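PDB 3SQR: laccase from Botrytis aclada, which oxidises phenolic substrates with its copper centres while reducing oxygen to water, and probably takes part in lignin degradation and detoxification of lignin-derived products. Local coordinates for residues T78-T90 with L202-W214. Sequence-based numbering, arbitrary orientation.
With NAG (2-acetamido-2-deoxy-beta-D-glucopyranose), chain B; NAG (2-acetamido-2-deoxy-beta-D-glucopyranose), chain C.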
loop_
_atom_site.group_PDB
_atom_site.type_symbol
_atom_site.label_atom_id
_atom_site.label_comp_id
_atom_site.label_asym_id
_atom_site.label_seq_id
_atom_site.Cartn_x
_atom_site.Cartn_y
_atom_site.Cartn_z
ATOM N N THR A 78 13.739 15.380 11.333
ATOM C CA THR A 78 13.036 16.612 11.319
ATOM C C THR A 78 12.975 17.012 9.866
ATOM O O THR A 78 13.979 16.990 9.199
ATOM C CB THR A 78 13.746 17.677 12.178
ATOM O OG1 THR A 78 13.896 17.109 13.480
ATOM C CG2 THR A 78 12.978 18.947 12.169
ATOM N N ILE A 79 11.777 17.290 9.383
ATOM C CA ILE A 79 11.603 17.753 8.022
ATOM C C ILE A 79 10.600 18.908 7.915
ATOM O O ILE A 79 9.765 19.123 8.805
ATOM C CB ILE A 79 11.207 16.561 7.150
ATOM C CG1 ILE A 79 9.940 15.918 7.686
ATOM C CG2 ILE A 79 12.321 15.509 7.084
ATOM C CD1 ILE A 79 9.262 15.044 6.546
ATOM N N THR A 80 10.669 19.597 6.790
ATOM C CA THR A 80 9.770 20.655 6.459
ATOM C C THR A 80 9.250 20.480 5.057
ATOM O O THR A 80 9.675 21.159 4.132
ATOM C CB THR A 80 10.471 22.043 6.587
ATOM O OG1 THR A 80 11.130 22.087 7.834
ATOM C CG2 THR A 80 9.454 23.158 6.480
ATOM N N PRO A 81 8.199 19.633 4.893
ATOM C CA PRO A 81 7.749 19.265 3.539
ATOM C C PRO A 81 6.843 20.267 2.925
ATOM O O PRO A 81 6.728 20.317 1.708
ATOM C CB PRO A 81 7.012 17.942 3.763
ATOM C CG PRO A 81 6.646 17.976 5.241
ATOM C CD PRO A 81 7.718 18.695 5.919
ATOM N N ASP A 82 6.190 21.070 3.786
ATOM C CA ASP A 82 5.124 21.992 3.386
ATOM C C ASP A 82 5.207 23.326 4.108
ATOM O O ASP A 82 4.191 23.994 4.247
ATOM C CB ASP A 82 3.728 21.387 3.625
ATOM C CG ASP A 82 3.455 21.117 5.079
ATOM O OD1 ASP A 82 4.369 21.244 5.899
ATOM O OD2 ASP A 82 2.346 20.711 5.465
ATOM N N GLY A 83 6.407 23.723 4.493
ATOM C CA GLY A 83 6.591 24.949 5.269
ATOM C C GLY A 83 6.306 24.782 6.738
ATOM O O GLY A 83 6.373 25.762 7.456
ATOM N N TYR A 84 5.947 23.578 7.209
ATOM C CA TYR A 84 5.806 23.300 8.609
ATOM C C TYR A 84 6.788 22.267 9.070
ATOM O O TYR A 84 6.835 21.130 8.577
ATOM C CB TYR A 84 4.354 22.806 8.941
ATOM C CG TYR A 84 4.075 22.831 10.415
ATOM C CD1 TYR A 84 4.569 21.852 11.245
ATOM C CD2 TYR A 84 3.354 23.912 11.006
ATOM C CE1 TYR A 84 4.360 21.869 12.563
ATOM C CE2 TYR A 84 3.194 23.960 12.400
ATOM C CZ TYR A 84 3.666 22.944 13.158
ATOM O OH TYR A 84 3.605 22.867 14.530
ATOM N N THR A 85 7.577 22.605 10.075
ATOM C CA THR A 85 8.659 21.781 10.512
ATOM C C THR A 85 8.168 20.861 11.597
ATOM O O THR A 85 7.520 21.299 12.588
ATOM C CB THR A 85 9.867 22.642 11.046
ATOM O OG1 THR A 85 10.278 23.548 9.998
ATOM C CG2 THR A 85 10.958 21.802 11.453
ATOM N N ARG A 86 8.440 19.585 11.401
ATOM C CA ARG A 86 7.995 18.550 12.336
ATOM C C ARG A 86 8.850 17.352 12.331
ATOM O O ARG A 86 9.683 17.174 11.434
ATOM C CB ARG A 86 6.529 18.151 12.018
ATOM C CG ARG A 86 6.265 17.801 10.566
ATOM C CD ARG A 86 5.068 16.818 10.469
ATOM N NE ARG A 86 5.388 15.534 11.055
ATOM C CZ ARG A 86 4.637 14.431 10.979
ATOM N NH1 ARG A 86 3.480 14.445 10.329
ATOM N NH2 ARG A 86 5.052 13.328 11.574
ATOM N N SER A 87 8.616 16.485 13.323
ATOM C CA SER A 87 9.312 15.244 13.417
ATOM C C SER A 87 8.830 14.343 12.265
ATOM O O SER A 87 7.721 14.479 11.742
ATOM C CB SER A 87 9.030 14.538 14.726
ATOM O OG SER A 87 7.648 14.120 14.815
ATOM N N ALA A 88 9.679 13.396 11.957
ATOM C CA ALA A 88 9.289 12.289 11.081
ATOM C C ALA A 88 10.065 11.058 11.405
ATOM O O ALA A 88 11.115 11.089 12.027
ATOM C CB ALA A 88 9.447 12.671 9.588
ATOM N N MET A 89 9.528 9.928 10.984
ATOM C CA MET A 89 10.214 8.679 10.971
ATOM C C MET A 89 10.434 8.293 9.535
ATOM O O MET A 89 9.465 8.125 8.767
ATOM C CB MET A 89 9.410 7.606 11.680
ATOM C CG MET A 89 9.058 8.026 13.048
ATOM S SD MET A 89 8.389 6.689 14.048
ATOM C CE MET A 89 7.957 7.591 15.567
ATOM N N THR A 90 11.710 8.196 9.181
ATOM C CA THR A 90 12.100 8.129 7.802
ATOM C C THR A 90 13.047 6.977 7.527
ATOM O O THR A 90 13.774 6.525 8.379
ATOM C CB THR A 90 12.789 9.427 7.353
ATOM O OG1 THR A 90 14.082 9.580 7.956
ATOM C CG2 THR A 90 11.940 10.643 7.674
ATOM N N LEU A 202 0.548 10.366 -3.033
ATOM C CA LEU A 202 -0.598 11.172 -2.604
ATOM C C LEU A 202 -0.855 10.795 -1.148
ATOM O O LEU A 202 -0.985 9.623 -0.825
ATOM C CB LEU A 202 -1.793 10.893 -3.501
ATOM C CG LEU A 202 -1.659 11.093 -4.987
ATOM C CD1 LEU A 202 -2.863 10.446 -5.702
ATOM C CD2 LEU A 202 -1.475 12.590 -5.287
ATOM N N GLN A 203 -0.909 11.761 -0.246
ATOM C CA GLN A 203 -1.150 11.459 1.154
ATOM C C GLN A 203 -1.729 12.658 1.876
ATOM O O GLN A 203 -1.631 13.794 1.439
ATOM C CB GLN A 203 0.140 11.051 1.846
ATOM C CG GLN A 203 1.173 12.158 1.823
ATOM C CD GLN A 203 2.528 11.758 2.323
ATOM O OE1 GLN A 203 3.496 11.796 1.602
ATOM N NE2 GLN A 203 2.620 11.477 3.619
ATOM N N ASP A 204 -2.355 12.344 2.991
ATOM C CA ASP A 204 -2.617 13.305 4.052
ATOM C C ASP A 204 -1.270 13.588 4.708
ATOM O O ASP A 204 -0.277 12.880 4.463
ATOM C CB ASP A 204 -3.668 12.792 5.074
ATOM C CG ASP A 204 -3.489 11.340 5.468
ATOM O OD1 ASP A 204 -2.351 10.804 5.385
ATOM O OD2 ASP A 204 -4.505 10.727 5.878
ATOM N N TRP A 205 -1.232 14.604 5.550
ATOM C CA TRP A 205 -0.007 14.887 6.269
ATOM C C TRP A 205 -0.307 15.689 7.495
ATOM O O TRP A 205 -0.857 16.805 7.380
ATOM C CB TRP A 205 0.939 15.683 5.377
ATOM C CG TRP A 205 2.233 15.927 6.017
ATOM C CD1 TRP A 205 2.759 17.144 6.368
ATOM C CD2 TRP A 205 3.210 14.953 6.380
ATOM N NE1 TRP A 205 3.985 16.971 6.968
ATOM C CE2 TRP A 205 4.297 15.642 6.993
ATOM C CE3 TRP A 205 3.279 13.570 6.290
ATOM C CZ2 TRP A 205 5.403 14.984 7.472
ATOM C CZ3 TRP A 205 4.379 12.913 6.790
ATOM C CH2 TRP A 205 5.451 13.636 7.357
ATOM N N ALA A 206 0.011 15.117 8.657
ATOM C CA ALA A 206 -0.229 15.795 9.911
ATOM C C ALA A 206 0.884 16.819 10.145
ATOM O O ALA A 206 1.957 16.694 9.548
ATOM C CB ALA A 206 -0.250 14.798 11.056
ATOM N N HIS A 207 0.622 17.799 11.026
ATOM C CA HIS A 207 1.702 18.698 11.499
ATOM C C HIS A 207 2.171 18.355 12.855
ATOM O O HIS A 207 2.697 19.232 13.575
ATOM C CB HIS A 207 1.279 20.155 11.398
ATOM C CG HIS A 207 1.273 20.650 9.999
ATOM N ND1 HIS A 207 0.779 21.886 9.655
ATOM C CD2 HIS A 207 1.726 20.087 8.852
ATOM C CE1 HIS A 207 0.907 22.052 8.357
ATOM N NE2 HIS A 207 1.478 20.965 7.842
ATOM N N GLU A 208 2.078 17.051 13.202
ATOM C CA GLU A 208 2.621 16.477 14.384
ATOM C C GLU A 208 2.678 14.959 14.157
ATOM O O GLU A 208 2.055 14.456 13.254
ATOM C CB GLU A 208 1.751 16.804 15.579
ATOM C CG GLU A 208 0.278 16.322 15.443
ATOM C CD GLU A 208 -0.593 17.142 14.485
ATOM O OE1 GLU A 208 -0.402 18.364 14.472
ATOM O OE2 GLU A 208 -1.494 16.575 13.766
ATOM N N SER A 209 3.395 14.242 15.007
ATOM C CA SER A 209 3.520 12.795 14.861
ATOM C C SER A 209 2.151 12.198 15.049
ATOM O O SER A 209 1.436 12.536 15.983
ATOM C CB SER A 209 4.431 12.209 15.915
ATOM O OG SER A 209 4.497 10.766 15.920
ATOM N N VAL A 210 1.851 11.216 14.224
ATOM C CA VAL A 210 0.616 10.450 14.327
ATOM C C VAL A 210 0.512 9.845 15.732
ATOM O O VAL A 210 -0.588 9.580 16.252
ATOM C CB VAL A 210 0.620 9.322 13.224
ATOM C CG1 VAL A 210 1.717 8.316 13.458
ATOM C CG2 VAL A 210 -0.688 8.579 13.193
ATOM N N PHE A 211 1.653 9.522 16.303
ATOM C CA PHE A 211 1.688 8.885 17.629
ATOM C C PHE A 211 1.191 9.813 18.741
ATOM O O PHE A 211 0.808 9.325 19.830
ATOM C CB PHE A 211 3.040 8.315 17.986
ATOM C CG PHE A 211 3.463 7.196 17.097
ATOM C CD1 PHE A 211 2.890 5.950 17.255
ATOM C CD2 PHE A 211 4.390 7.400 16.105
ATOM C CE1 PHE A 211 3.227 4.913 16.464
ATOM C CE2 PHE A 211 4.762 6.362 15.256
ATOM C CZ PHE A 211 4.202 5.098 15.458
ATOM N N GLU A 212 1.182 11.107 18.475
ATOM C CA GLU A 212 0.600 12.074 19.423
ATOM C C GLU A 212 -0.909 12.132 19.389
ATOM O O GLU A 212 -1.565 12.602 20.359
ATOM C CB GLU A 212 1.194 13.448 19.161
ATOM C CG GLU A 212 2.673 13.366 19.462
ATOM C CD GLU A 212 3.293 14.606 20.001
ATOM O OE1 GLU A 212 2.997 15.699 19.458
ATOM O OE2 GLU A 212 4.157 14.452 20.912
ATOM N N ILE A 213 -1.494 11.664 18.293
ATOM C CA ILE A 213 -2.917 11.791 18.110
ATOM C C ILE A 213 -3.643 10.451 18.147
ATOM O O ILE A 213 -4.870 10.410 18.000
ATOM C CB ILE A 213 -3.225 12.607 16.853
ATOM C CG1 ILE A 213 -2.393 12.167 15.694
ATOM C CG2 ILE A 213 -2.765 14.083 17.061
ATOM C CD1 ILE A 213 -2.604 12.978 14.425
ATOM N N TRP A 214 -2.901 9.357 18.327
ATOM C CA TRP A 214 -3.510 8.032 18.314
ATOM C C TRP A 214 -4.474 7.877 19.487
ATOM O O TRP A 214 -5.545 7.276 19.363
ATOM C CB TRP A 214 -2.416 6.969 18.385
ATOM C CG TRP A 214 -2.805 5.621 18.853
ATOM C CD1 TRP A 214 -2.334 5.006 19.972
ATOM C CD2 TRP A 214 -3.761 4.712 18.279
ATOM N NE1 TRP A 214 -2.910 3.802 20.128
ATOM C CE2 TRP A 214 -3.786 3.574 19.098
ATOM C CE3 TRP A 214 -4.578 4.741 17.167
ATOM C CZ2 TRP A 214 -4.610 2.485 18.838
ATOM C CZ3 TRP A 214 -5.420 3.668 16.935
ATOM C CH2 TRP A 214 -5.382 2.537 17.733
HETATM C C1 NAG B . 4.131 8.333 22.063
HETATM C C2 NAG B . 3.848 9.805 21.936
HETATM C C3 NAG B . 3.097 10.321 23.149
HETATM C C4 NAG B . 1.926 9.383 23.509
HETATM C C5 NAG B . 2.386 7.951 23.573
HETATM C C6 NAG B . 1.309 6.899 23.902
HETATM C C7 NAG B . 5.508 11.124 20.709
HETATM C C8 NAG B . 6.845 11.832 20.791
HETATM N N2 NAG B . 5.120 10.509 21.799
HETATM O O3 NAG B . 2.610 11.572 22.783
HETATM O O4 NAG B . 1.365 9.724 24.773
HETATM O O5 NAG B . 2.935 7.653 22.282
HETATM O O6 NAG B . 0.279 7.070 22.979
HETATM O O7 NAG B . 4.809 11.141 19.731
HETATM C C1 NAG C . 6.848 4.685 19.221
HETATM C C2 NAG C . 5.847 4.407 20.312
HETATM C C3 NAG C . 4.803 5.475 20.596
HETATM C C4 NAG C . 5.541 6.768 20.825
HETATM C C5 NAG C . 6.563 7.009 19.689
HETATM C C6 NAG C . 7.518 8.149 19.989
HETATM C C7 NAG C . 5.832 1.938 20.465
HETATM C C8 NAG C . 4.936 0.747 20.239
HETATM N N2 NAG C . 5.234 3.107 20.181
HETATM O O3 NAG C . 4.035 5.045 21.707
HETATM O O4 NAG C . 4.694 7.876 20.834
HETATM O O5 NAG C . 7.421 5.921 19.476
HETATM O O6 NAG C . 8.014 8.652 18.771
HETATM O O7 NAG C . 6.971 1.778 20.893
HETATM O O HOH W 1 4.787 19.457 7.869
HETATM O O HOH W 2 1.223 21.273 15.099
HETATM O O HOH W 3 5.281 15.607 16.625
#
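R86 lays its guanidinium flat on the indole of W205, while Y84 and D82 hold H207, where a beta hairpin of the first cupredoxin-like domain of this multicopper oxidase meets the end of strand 195-205 in the second and the loop that follows it. The guanidinium and indole planes are 21° apart, an off-centre cation-pi stack with R86 CZ 4.1 Å from the centroid of the six-membered ring. E208 O lies over the opposite guanidinium face, and at the edge R86 NH1 donates to A206 O at 2.8 Å. P81 CG packs 3.3 Å from W205 NE1, and I79 CD1 touches the six-membered ring.

At the turn of the hairpin, the Y84 and H207 rings form an offset stack, centroids 4.3 Å apart and planes only 6° from parallel; Y84 CB sits over the centre of the imidazole. H207 NE2 gives a short, nearly straight bond (2.5 Å) to the syn side of D82 OD2, with the carboxylate turned almost perpendicular to the imidazole. The carboxylate probably favours a protonated imidazole. M89, its chain extended beyond CG, makes an apolar contact of CE with F211 CE2 (3.4 Å); its SD approaches the F211 ring obliquely, 5.1 Å from the centroid, a Met-aromatic contact. M89 CE also touches NAG.

R86 NE bonds to S87 O of its own strand, and NH2 forms a salt bridge with D177, so neighbours on both faces and at the rim fix the rotation of the buried group. The bend at chi3 (-67°) folds the arginine back toward S87 O. N227 also donates to D82 OD2, while OD1 accepts from Y84 N in an Asx turn that sets the carboxylate. At the start of helix 210-217, S209 OG caps F211 N and also bonds to D177. One water joins the two sides near the indole: it accepts from W205 NE1 and donates to both D82 OD1 and Y84 O.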